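Local coordinates for protein tRNA-splicing endonuclease (Sulfolobus tokodaii, PDB 2CV8) that probably cleaves precursor tRNA at both splice sites to release the intron, leaving 2',3'-cyclic phosphate and 5'-hydroxyl ends, at residues R70-F73 and E74-Y77; P36-A39 and E40-N43. All coordinates share one frame; numbering follows the deposited sequence.

In the fold
Both contacts are local and lie in separate parts of the N-terminal domain, one forming a strand-to-helix junction, the other a turn within a connecting loop. Interaction 2 comes first along the chain, in the loop joining strand 29-30, outermost within this chain on one side of the mixed sheet, to its neighbour 46-49. Interaction 1 follows where strand 69-71, outermost on the other side within this chain, passes into helix 73-83. The centres of interactions 1 and 2 are 29 Å apart and their nearest atoms about 20 Å. Interaction 2 is the nearer to a predicted active-site residue, the side chain of P36 lying about 11 Å from that of Y117; interaction 1 lies away from the predicted site.

Interaction 1 of 2, residues R70-F73 and E74-Y77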
loop_
_atom_site.group_PDB
_atom_site.type_symbol
_atom_site.label_atom_id
_atom_site.label_comp_id
_atom_site.label_asym_id
_atom_site.label_seq_id
_atom_site.Cartn_x
_atom_site.Cartn_y
_atom_site.Cartn_z
ATOM N N ARG B 70 28.707 14.459 26.060
ATOM C CA ARG B 70 28.731 13.100 25.545
ATOM C C ARG B 70 27.280 12.625 25.525
ATOM O O ARG B 70 26.682 12.393 26.575
ATOM C CB ARG B 70 29.568 12.230 26.481
ATOM C CG ARG B 70 30.009 10.889 25.939
ATOM C CD ARG B 70 30.813 10.178 27.025
ATOM N NE ARG B 70 31.419 8.921 26.596
ATOM C CZ ARG B 70 32.128 8.128 27.398
ATOM N NH1 ARG B 70 32.314 8.464 28.670
ATOM N NH2 ARG B 70 32.652 7.001 26.931
ATOM N N LEU B 71 26.712 12.504 24.328
ATOM C CA LEU B 71 25.327 12.073 24.173
ATOM C C LEU B 71 25.215 10.569 24.023
ATOM O O LEU B 71 25.799 9.990 23.109
ATOM C CB LEU B 71 24.698 12.737 22.950
ATOM C CG LEU B 71 24.420 14.241 22.995
ATOM C CD1 LEU B 71 23.547 14.551 24.198
ATOM C CD2 LEU B 71 25.715 15.011 23.069
ATOM N N ASP B 72 24.470 9.930 24.919
ATOM C CA ASP B 72 24.291 8.483 24.835
ATOM C C ASP B 72 23.042 8.180 24.026
ATOM O O ASP B 72 22.400 9.092 23.505
ATOM C CB ASP B 72 24.180 7.854 26.229
ATOM C CG ASP B 72 23.021 8.399 27.031
ATOM O OD1 ASP B 72 22.734 7.821 28.098
ATOM O OD2 ASP B 72 22.399 9.400 26.609
ATOM N N PHE B 73 22.701 6.901 23.924
ATOM C CA PHE B 73 21.527 6.472 23.160
ATOM C C PHE B 73 20.212 7.166 23.540
ATOM O O PHE B 73 19.499 7.656 22.672
ATOM C CB PHE B 73 21.345 4.962 23.292
ATOM C CG PHE B 73 20.225 4.414 22.461
ATOM C CD1 PHE B 73 20.407 4.164 21.111
ATOM C CD2 PHE B 73 18.981 4.158 23.030
ATOM C CE1 PHE B 73 19.365 3.664 20.338
ATOM C CE2 PHE B 73 17.934 3.661 22.268
ATOM C CZ PHE B 73 18.123 3.413 20.919
ATOM N N GLU B 74 19.892 7.190 24.832
ATOM C CA GLU B 74 18.663 7.809 25.314
ATOM C C GLU B 74 18.568 9.259 24.865
ATOM O O GLU B 74 17.521 9.705 24.404
ATOM C CB GLU B 74 18.592 7.749 26.844
ATOM C CG GLU B 74 18.485 6.346 27.445
ATOM C CD GLU B 74 19.716 5.484 27.199
ATOM O OE1 GLU B 74 19.919 5.042 26.051
ATOM O OE2 GLU B 74 20.486 5.248 28.152
ATOM N N ARG B 75 19.663 9.997 25.003
ATOM C CA ARG B 75 19.674 11.405 24.614
ATOM C C ARG B 75 19.624 11.598 23.105
ATOM O O ARG B 75 18.883 12.447 22.607
ATOM C CB ARG B 75 20.907 12.108 25.199
ATOM C CG ARG B 75 20.672 12.721 26.579
ATOM C CD ARG B 75 19.953 14.061 26.467
ATOM N NE ARG B 75 20.820 15.074 25.869
ATOM C CZ ARG B 75 20.407 16.262 25.438
ATOM N NH1 ARG B 75 19.128 16.601 25.533
ATOM N NH2 ARG B 75 21.274 17.110 24.905
ATOM N N LEU B 76 20.414 10.815 22.380
ATOM C CA LEU B 76 20.435 10.916 20.933
ATOM C C LEU B 76 19.077 10.565 20.369
ATOM O O LEU B 76 18.561 11.269 19.507
ATOM C CB LEU B 76 21.495 9.994 20.343
ATOM C CG LEU B 76 22.829 10.682 20.089
ATOM C CD1 LEU B 76 23.875 9.660 19.682
ATOM C CD2 LEU B 76 22.636 11.728 19.000
ATOM N N TYR B 77 18.496 9.473 20.852
ATOM C CA TYR B 77 17.180 9.065 20.378
ATOM C C TYR B 77 16.211 10.231 20.577
ATOM O O TYR B 77 15.493 10.627 19.659
ATOM C CB TYR B 77 16.672 7.851 21.153
ATOM C CG TYR B 77 15.411 7.251 20.571
ATOM C CD1 TYR B 77 15.473 6.283 19.571
ATOM C CD2 TYR B 77 14.155 7.671 21.003
ATOM C CE1 TYR B 77 14.313 5.752 19.017
ATOM C CE2 TYR B 77 12.990 7.149 20.453
ATOM C CZ TYR B 77 13.073 6.191 19.462
ATOM O OH TYR B 77 11.917 5.689 18.902
#
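D72 and R75 make the capping bond that opens helix 73-83: R75 N donates to D72 OD2 over 3.2 Å, meeting the oxygen from above the carboxylate plane, 42° out of it. A chi1 of 60° tucks CG in between N and C, and D72, at the N-cap position, thereby turns its carboxylate toward the backbone N-H of R75. Regular helical bonds take over at once, L76 N to D72 O at 2.9 Å and Y77 N to F73 O at 2.8 Å.

Among the apolar contacts, L71 CB meets L76 CG at 4.0 Å. On another side of the helix, F73 and Y77 run alongside each other in the same direction. F73 CZ comes to 4.1 Å from Y77 CD1, with the ring planes turned 35° from each other. F73 also packs on V54 and Y91, while Y77 meets F87 edge-to-face.

The methyl L71 CD1 also lies at the edge of the R75 guanidinium, near its plane.

The carboxylates of D72 and E74 come close, D72 OD1 to E74 OE2 3.4 Å. Their mutual repulsion is probably offset in part by the positive end of the helix dipole, which would favour acidic groups at the start of helix 73-83.

Interaction 2 of 2, residues P36-A39 and E40-N43; sequences PKSA and EEIN
E41 and S38 are joined by a backbone bond, E41 N to S38 O at 3.2 Å, and one residue on I42 N likewise reaches A39 O at 3.2 Å. Each links a residue to the third one before it, so the chain from S38 to I42 makes two overlapping beta-turns, a short 3-10 turn at A39 and E40. In both the donor sits well above the carbonyl plane, 60° out of it at S38 and 65° at A39.

A second, less certain layer is supplied by the E41 carboxylate. With chi1 45°, E41 CG is flanked by both its own N and C, and the chain then runs out extended, back across the start of the turn. There OE2 is placed to accept from S38 N and, weakly, from K37 N, but its position is doubtful because it crowds the K37 side chain in the model.

Beyond the polar groups, the packing is carried by P36 and I42: P36 CG lies 3.8 Å from I42 CG1, the ring set at a slant to the isoleucine chain. The ring of P36 also reaches the aliphatic part of E41, P36 CB lying 3.9 Å from E41 CG. A looser touch, 4.3 Å, joins A39 CB to I42 CD1.

The buried side of this turn faces helix 15-25: A39 and I42 both rest on Y22, whose OH hydrogen-bonds P36 O, and R19 NE bonds to I42 O. P36 and I42 also pack on P30 of strand 29-30, the strand that precedes the loop.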
loop_
_atom_site.group_PDB
_atom_site.type_symbol
_atom_site.label_atom_id
_atom_site.label_comp_id
_atom_site.label_asym_id
_atom_site.label_seq_id
_atom_site.Cartn_x
_atom_site.Cartn_y
_atom_site.Cartn_z
ATOM N N PRO B 36 30.284 6.322 -2.948
ATOM C CA PRO B 36 31.585 5.676 -3.149
ATOM C C PRO B 36 31.476 4.172 -3.410
ATOM O O PRO B 36 30.782 3.456 -2.676
ATOM C CB PRO B 36 32.310 5.944 -1.834
ATOM C CG PRO B 36 31.649 7.168 -1.307
ATOM C CD PRO B 36 30.214 6.943 -1.614
ATOM N N LYS B 37 32.162 3.695 -4.446
ATOM C CA LYS B 37 32.154 2.267 -4.746
ATOM C C LYS B 37 32.730 1.579 -3.507
ATOM O O LYS B 37 32.125 0.664 -2.949
ATOM C CB LYS B 37 33.036 1.967 -5.962
ATOM C CG LYS B 37 32.603 2.665 -7.244
ATOM C CD LYS B 37 33.795 3.274 -7.981
ATOM C CE LYS B 37 34.865 2.240 -8.301
ATOM N NZ LYS B 37 34.394 1.212 -9.269
ATOM N N SER B 38 33.902 2.042 -3.079
ATOM C CA SER B 38 34.574 1.504 -1.897
ATOM C C SER B 38 34.922 2.632 -0.931
ATOM O O SER B 38 34.909 3.808 -1.309
ATOM C CB SER B 38 35.855 0.775 -2.296
ATOM O OG SER B 38 36.710 1.627 -3.039
ATOM N N ALA B 39 35.222 2.275 0.317
ATOM C CA ALA B 39 35.586 3.275 1.316
ATOM C C ALA B 39 36.957 3.822 0.926
ATOM O O ALA B 39 37.424 4.847 1.427
ATOM C CB ALA B 39 35.651 2.636 2.690
ATOM N N GLU B 40 37.580 3.116 -0.002
ATOM C CA GLU B 40 38.893 3.449 -0.499
ATOM C C GLU B 40 38.892 4.811 -1.194
ATOM O O GLU B 40 39.881 5.546 -1.143
ATOM C CB GLU B 40 39.332 2.325 -1.442
ATOM C CG GLU B 40 40.818 2.163 -1.633
ATOM C CD GLU B 40 41.594 2.267 -0.350
ATOM O OE1 GLU B 40 41.858 3.410 0.087
ATOM O OE2 GLU B 40 41.936 1.212 0.223
ATOM N N GLU B 41 37.781 5.167 -1.829
ATOM C CA GLU B 41 37.712 6.457 -2.516
ATOM C C GLU B 41 37.121 7.603 -1.689
ATOM O O GLU B 41 36.745 8.634 -2.238
ATOM C CB GLU B 41 36.957 6.309 -3.852
ATOM C CG GLU B 41 35.672 5.492 -3.797
ATOM C CD GLU B 41 35.141 5.136 -5.188
ATOM O OE1 GLU B 41 34.848 6.064 -5.976
ATOM O OE2 GLU B 41 35.022 3.924 -5.489
ATOM N N ILE B 42 37.056 7.427 -0.373
ATOM C CA ILE B 42 36.521 8.454 0.522
ATOM C C ILE B 42 37.662 9.309 1.072
ATOM O O ILE B 42 38.602 8.785 1.677
ATOM C CB ILE B 42 35.748 7.829 1.731
ATOM C CG1 ILE B 42 34.491 7.107 1.238
ATOM C CG2 ILE B 42 35.377 8.923 2.743
ATOM C CD1 ILE B 42 33.695 6.406 2.341
ATOM N N ASN B 43 37.577 10.620 0.868
ATOM C CA ASN B 43 38.610 11.536 1.346
ATOM C C ASN B 43 38.015 12.723 2.062
ATOM O O ASN B 43 38.729 13.634 2.468
ATOM C CB ASN B 43 39.459 12.050 0.189
ATOM C CG ASN B 43 40.277 10.963 -0.449
ATOM O OD1 ASN B 43 39.774 10.179 -1.260
ATOM N ND2 ASN B 43 41.551 10.893 -0.077
#